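Local atomic coordinates of peptidoglycan D,D-transpeptidase PbpA (Mycobacterium tuberculosis, PDB entry 3UN7), a protein that probably cross-links the peptide stems of cell-wall peptidoglycan as a penicillin-binding serine D,D-transpeptidase and helps regulate cell length. Residues E212-A217 with N254-Q259; E247-S252 with E372-A377. All coordinates share one frame; numbering follows the deposited sequence.

Interaction 1: E212-A217 with N254-Q259; sequences EQLTAA and NTAFVQ
Two direct hydrogen bonds join Thr-215 and Ala-217 to the first two turns of helix 254-264. The backbone N of Thr-215 donates to Gln-259 OE1 at 2.9 Å; the bond is nearly straight, 173° at the hydrogen, although the donor stands somewhat out of the amide's carbonyl plane. Gln-259 gets there with CG anti to its backbone N (chi1 -173°) and an extended chain, which carries the amide from the helix to the strand. The second bond runs the other way: Thr-255 OG1 donates to Ala-217 O at 2.6 Å, in the carbonyl plane. Water 1 adds a bridge, donating to Thr-215 O at 3.0 Å and to the same Thr-255 OG1 at 2.7 Å, which thus acts as donor and acceptor at once.

Strand 213-215 pairs with strand 242-244 in a small two-stranded antiparallel sheet of the transpeptidase domain. The helix it meets begins at Asn-254, the last residue of the Ser-x-Asn motif of penicillin-binding proteins, whose OD1 is hydrogen-bonded to Lys-196 NZ.

Beyond Thr-215 the chain bends in an ST turn, with Ala-217 N donating to Thr-215 OG1 at 3.0 Å, a bend consistent with the placing of Ala-217 O beside Thr-255.

Van der Waals contacts complete the interface. Leu-214 CB and Ala-256 CB form an apolar pair at 4.0 Å, while the CD1 branch of Leu-214 rests near the carbonyl O of Ala-256. The methyl CG2 of Thr-215 lies 3.7 Å from Thr-255 O and also touches Gln-259 OE1.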
loop_
_atom_site.group_PDB
_atom_site.type_symbol
_atom_site.label_atom_id
_atom_site.label_comp_id
_atom_site.label_asym_id
_atom_site.label_seq_id
_atom_site.Cartn_x
_atom_site.Cartn_y
_atom_site.Cartn_z
ATOM N N GLU A 212 -17.253 -5.533 26.019
ATOM C CA GLU A 212 -16.564 -5.351 27.284
ATOM C C GLU A 212 -16.083 -3.913 27.442
ATOM O O GLU A 212 -15.825 -3.214 26.457
ATOM C CB GLU A 212 -15.404 -6.337 27.451
ATOM C CG GLU A 212 -14.193 -6.034 26.585
ATOM C CD GLU A 212 -12.899 -6.195 27.345
ATOM O OE1 GLU A 212 -12.896 -6.000 28.594
ATOM O OE2 GLU A 212 -11.884 -6.505 26.695
ATOM N N GLN A 213 -15.942 -3.498 28.695
ATOM C CA GLN A 213 -15.800 -2.090 29.032
ATOM C C GLN A 213 -14.346 -1.670 29.208
ATOM O O GLN A 213 -13.591 -2.329 29.915
ATOM C CB GLN A 213 -16.625 -1.778 30.291
ATOM C CG GLN A 213 -18.136 -2.023 30.100
ATOM C CD GLN A 213 -18.749 -1.091 29.071
ATOM O OE1 GLN A 213 -19.296 -1.535 28.058
ATOM N NE2 GLN A 213 -18.631 0.213 29.311
ATOM N N LEU A 214 -13.966 -0.579 28.541
ATOM C CA LEU A 214 -12.615 -0.020 28.640
ATOM C C LEU A 214 -12.671 1.456 29.014
ATOM O O LEU A 214 -13.694 2.121 28.798
ATOM C CB LEU A 214 -11.864 -0.173 27.313
ATOM C CG LEU A 214 -11.785 -1.569 26.704
ATOM C CD1 LEU A 214 -11.399 -1.480 25.209
ATOM C CD2 LEU A 214 -10.810 -2.407 27.479
ATOM N N THR A 215 -11.560 1.971 29.531
ATOM C CA THR A 215 -11.495 3.362 29.980
ATOM C C THR A 215 -11.909 4.361 28.898
ATOM O O THR A 215 -11.582 4.200 27.718
ATOM C CB THR A 215 -10.113 3.749 30.571
ATOM O OG1 THR A 215 -10.155 5.114 30.994
ATOM C CG2 THR A 215 -8.983 3.571 29.555
ATOM N N ALA A 216 -12.662 5.370 29.324
ATOM C CA ALA A 216 -13.060 6.469 28.466
ATOM C C ALA A 216 -12.213 7.701 28.778
ATOM O O ALA A 216 -12.407 8.751 28.170
ATOM C CB ALA A 216 -14.544 6.775 28.653
ATOM N N ALA A 217 -11.269 7.551 29.713
ATOM C CA ALA A 217 -10.417 8.645 30.211
ATOM C C ALA A 217 -9.666 9.370 29.100
ATOM O O ALA A 217 -9.180 8.725 28.178
ATOM C CB ALA A 217 -9.423 8.122 31.276
ATOM N N ASN A 254 -7.817 6.553 21.879
ATOM C CA ASN A 254 -6.459 6.071 22.179
ATOM C C ASN A 254 -6.277 5.351 23.507
ATOM O O ASN A 254 -5.613 4.319 23.576
ATOM C CB ASN A 254 -5.446 7.217 22.111
ATOM C CG ASN A 254 -5.154 7.660 20.692
ATOM O OD1 ASN A 254 -5.276 6.881 19.735
ATOM N ND2 ASN A 254 -4.763 8.921 20.544
ATOM N N THR A 255 -6.827 5.920 24.571
ATOM C CA THR A 255 -6.545 5.409 25.914
ATOM C C THR A 255 -7.139 4.011 26.143
ATOM O O THR A 255 -6.532 3.166 26.812
ATOM C CB THR A 255 -6.979 6.412 27.003
ATOM O OG1 THR A 255 -8.384 6.643 26.912
ATOM C CG2 THR A 255 -6.232 7.739 26.826
ATOM N N ALA A 256 -8.307 3.777 25.554
ATOM C CA ALA A 256 -8.936 2.464 25.535
ATOM C C ALA A 256 -8.074 1.397 24.857
ATOM O O ALA A 256 -8.033 0.260 25.317
ATOM C CB ALA A 256 -10.308 2.544 24.868
ATOM N N PHE A 257 -7.394 1.748 23.764
ATOM C CA PHE A 257 -6.511 0.788 23.102
ATOM C C PHE A 257 -5.144 0.625 23.777
ATOM O O PHE A 257 -4.534 -0.446 23.704
ATOM C CB PHE A 257 -6.426 1.072 21.605
ATOM C CG PHE A 257 -7.669 0.666 20.888
ATOM C CD1 PHE A 257 -7.832 -0.649 20.471
ATOM C CD2 PHE A 257 -8.720 1.563 20.722
ATOM C CE1 PHE A 257 -9.002 -1.057 19.844
ATOM C CE2 PHE A 257 -9.895 1.162 20.100
ATOM C CZ PHE A 257 -10.033 -0.159 19.660
ATOM N N VAL A 258 -4.678 1.675 24.446
ATOM C CA VAL A 258 -3.477 1.563 25.276
ATOM C C VAL A 258 -3.780 0.540 26.377
ATOM O O VAL A 258 -3.031 -0.426 26.575
ATOM C CB VAL A 258 -3.069 2.940 25.874
ATOM C CG1 VAL A 258 -1.987 2.785 26.951
ATOM C CG2 VAL A 258 -2.584 3.869 24.760
ATOM N N GLN A 259 -4.900 0.741 27.057
ATOM C CA GLN A 259 -5.344 -0.169 28.120
ATOM C C GLN A 259 -5.570 -1.589 27.577
ATOM O O GLN A 259 -5.086 -2.562 28.150
ATOM C CB GLN A 259 -6.610 0.381 28.790
ATOM C CG GLN A 259 -7.070 -0.401 30.017
ATOM C CD GLN A 259 -8.433 0.025 30.479
ATOM O OE1 GLN A 259 -9.359 0.161 29.682
ATOM N NE2 GLN A 259 -8.566 0.261 31.774
HETATM O O HOH W 1 -10.714 6.149 25.610
#

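Interaction 2: E247-S252 with E372-A377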
loop_
_atom_site.group_PDB
_atom_site.type_symbol
_atom_site.label_atom_id
_atom_site.label_comp_id
_atom_site.label_asym_id
_atom_site.label_seq_id
_atom_site.Cartn_x
_atom_site.Cartn_y
_atom_site.Cartn_z
ATOM N N GLU A 247 -17.436 0.625 20.805
ATOM C CA GLU A 247 -17.514 2.074 20.814
ATOM C C GLU A 247 -16.120 2.705 20.691
ATOM O O GLU A 247 -15.927 3.610 19.880
ATOM C CB GLU A 247 -18.248 2.571 22.060
ATOM C CG GLU A 247 -18.653 4.032 21.982
ATOM C CD GLU A 247 -19.652 4.437 23.056
ATOM O OE1 GLU A 247 -19.556 3.936 24.201
ATOM O OE2 GLU A 247 -20.535 5.263 22.749
ATOM N N ALA A 248 -15.158 2.212 21.473
ATOM C CA ALA A 248 -13.777 2.709 21.419
ATOM C C ALA A 248 -13.181 2.556 20.019
ATOM O O ALA A 248 -12.464 3.443 19.537
ATOM C CB ALA A 248 -12.899 1.993 22.441
ATOM N N PHE A 249 -13.472 1.435 19.367
ATOM C CA PHE A 249 -12.956 1.213 18.015
ATOM C C PHE A 249 -13.522 2.232 17.031
ATOM O O PHE A 249 -12.770 2.875 16.303
ATOM C CB PHE A 249 -13.256 -0.213 17.528
ATOM C CG PHE A 249 -12.607 -0.553 16.217
ATOM C CD1 PHE A 249 -11.376 -1.194 16.189
ATOM C CD2 PHE A 249 -13.226 -0.224 15.003
ATOM C CE1 PHE A 249 -10.775 -1.517 14.983
ATOM C CE2 PHE A 249 -12.618 -0.531 13.783
ATOM C CZ PHE A 249 -11.395 -1.180 13.780
ATOM N N VAL A 250 -14.845 2.380 16.995
ATOM C CA VAL A 250 -15.435 3.274 16.005
ATOM C C VAL A 250 -15.060 4.731 16.272
ATOM O O VAL A 250 -14.816 5.493 15.337
ATOM C CB VAL A 250 -16.970 3.051 15.781
ATOM C CG1 VAL A 250 -17.269 1.569 15.613
ATOM C CG2 VAL A 250 -17.777 3.626 16.895
ATOM N N LYS A 251 -14.974 5.100 17.548
ATOM C CA LYS A 251 -14.535 6.435 17.934
ATOM C C LYS A 251 -13.014 6.565 17.887
ATOM O O LYS A 251 -12.484 7.677 17.895
ATOM C CB LYS A 251 -15.064 6.789 19.321
ATOM C CG LYS A 251 -16.572 7.070 19.348
ATOM C CD LYS A 251 -16.990 7.649 20.687
ATOM C CE LYS A 251 -17.916 8.838 20.490
ATOM N NZ LYS A 251 -18.106 9.596 21.760
ATOM N N SER A 252 -12.326 5.422 17.831
ATOM C CA SER A 252 -10.862 5.343 17.788
ATOM C C SER A 252 -10.193 6.023 18.996
ATOM O O SER A 252 -9.267 6.838 18.843
ATOM C CB SER A 252 -10.320 5.897 16.461
ATOM O OG SER A 252 -8.976 5.472 16.255
ATOM N N GLU A 372 -17.438 -5.725 10.867
ATOM C CA GLU A 372 -18.536 -5.003 11.505
ATOM C C GLU A 372 -18.029 -3.747 12.228
ATOM O O GLU A 372 -18.632 -2.676 12.136
ATOM C CB GLU A 372 -19.236 -5.965 12.464
ATOM C CG GLU A 372 -20.145 -5.365 13.528
ATOM C CD GLU A 372 -20.224 -6.269 14.769
ATOM O OE1 GLU A 372 -20.263 -5.715 15.904
ATOM O OE2 GLU A 372 -20.221 -7.525 14.599
ATOM N N LEU A 373 -16.905 -3.879 12.921
ATOM C CA LEU A 373 -16.284 -2.747 13.607
ATOM C C LEU A 373 -15.876 -1.663 12.607
ATOM O O LEU A 373 -16.084 -0.474 12.835
ATOM C CB LEU A 373 -15.067 -3.234 14.415
ATOM C CG LEU A 373 -15.396 -4.057 15.673
ATOM C CD1 LEU A 373 -14.144 -4.456 16.457
ATOM C CD2 LEU A 373 -16.313 -3.277 16.576
ATOM N N MET A 374 -15.301 -2.101 11.496
ATOM C CA MET A 374 -14.841 -1.216 10.438
ATOM C C MET A 374 -15.987 -0.595 9.639
ATOM O O MET A 374 -15.893 0.556 9.209
ATOM C CB MET A 374 -13.845 -1.962 9.540
ATOM C CG MET A 374 -12.515 -2.190 10.225
ATOM S SD MET A 374 -11.365 -3.181 9.233
ATOM C CE MET A 374 -10.913 -2.019 7.935
ATOM N N VAL A 375 -17.072 -1.334 9.457
ATOM C CA VAL A 375 -18.311 -0.731 8.920
ATOM C C VAL A 375 -18.801 0.397 9.853
ATOM O O VAL A 375 -19.192 1.482 9.397
ATOM C CB VAL A 375 -19.421 -1.785 8.678
ATOM C CG1 VAL A 375 -20.785 -1.117 8.440
ATOM C CG2 VAL A 375 -19.045 -2.673 7.477
ATOM N N GLY A 376 -18.739 0.144 11.158
ATOM C CA GLY A 376 -19.124 1.155 12.148
ATOM C C GLY A 376 -18.221 2.378 12.102
ATOM O O GLY A 376 -18.714 3.507 12.131
ATOM N N ALA A 377 -16.904 2.161 12.057
ATOM C CA ALA A 377 -15.937 3.268 11.963
ATOM C C ALA A 377 -16.144 4.121 10.702
ATOM O O ALA A 377 -16.048 5.355 10.756
ATOM C CB ALA A 377 -14.523 2.739 12.004
#
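Phe-249 and Val-250, neighbours near the end of helix 245-251, are the two side chains that this helix sets against helix 364-379. The evidence for a close approach is in the backbones: the CA atoms of Val-250 and Ala-377 are 4.1 Å apart, and the short axes cross at 48°.

With chi1 at -173°, CG of Phe-249 lies opposite the backbone N, and the ring extends from its own helix to helix 364-379. Leu-373 CB sits over one face of this ring, 3.9 Å from its centroid and 26° off the normal, a CH-pi contact displaced toward the CD2-CE2 side; Leu-373 CB to Phe-249 CD2 is 3.6 Å. The far end of the ring reaches Met-374, whose CG comes within 3.9 Å of Phe-249 CZ. Ala-377 CB approaches the ring obliquely, 4.2 Å from Phe-249 CE2.

Val-250 works through one branch. Its CG1, anti to the carbonyl carbon, is pressed onto the backbone of the other helix, 3.6 Å from Leu-373 O and 3.6 Å from Ala-377 N. Gly-376 has no side chain at this point, and the methyl rests directly against its carbonyl carbon. No hydrogen bond crosses the interface; it is held by apolar contact and close fit.

Helix 245-251 then stops in a Schellman motif with Ser-252, at positive phi, as the C-prime residue: Cys-253 N returns to Ala-248 O, and a weak bond links Ser-252 N to Phe-249 O. Ser-252 OG is hydrogen-bonded to both Lys-196 NZ and Lys-395 NZ; the end of the helix therefore lies where the Ser-x-Asn, Ser-x-x-Lys and Lys-Thr-Gly motifs of the penicillin-binding fold meet.

Overall arrangement
Interactions 1 and 2 have centres 13 Å apart and are joined through consecutive helices, 245-251 and 254-264, that pack on each other: Ala-256 CB lies 3.6 Å from Ala-248 CB, and Phe-257 CZ is 3.6 Å from Phe-249 CA. The first helix faces helix 364-379, the second faces strand 213-215, and the Ser-x-Asn motif spans the turn between them. Ser-193, probably the acylated serine, is about 9 Å from Phe-249 and about 12 Å from Thr-255, side chain to side chain. These packing residues stand back from Ser-193, while Ser-252, at the end of segment 247-252, touches it. Phe-249 and Phe-257 also pack on helix 196-205, which begins at Lys-196.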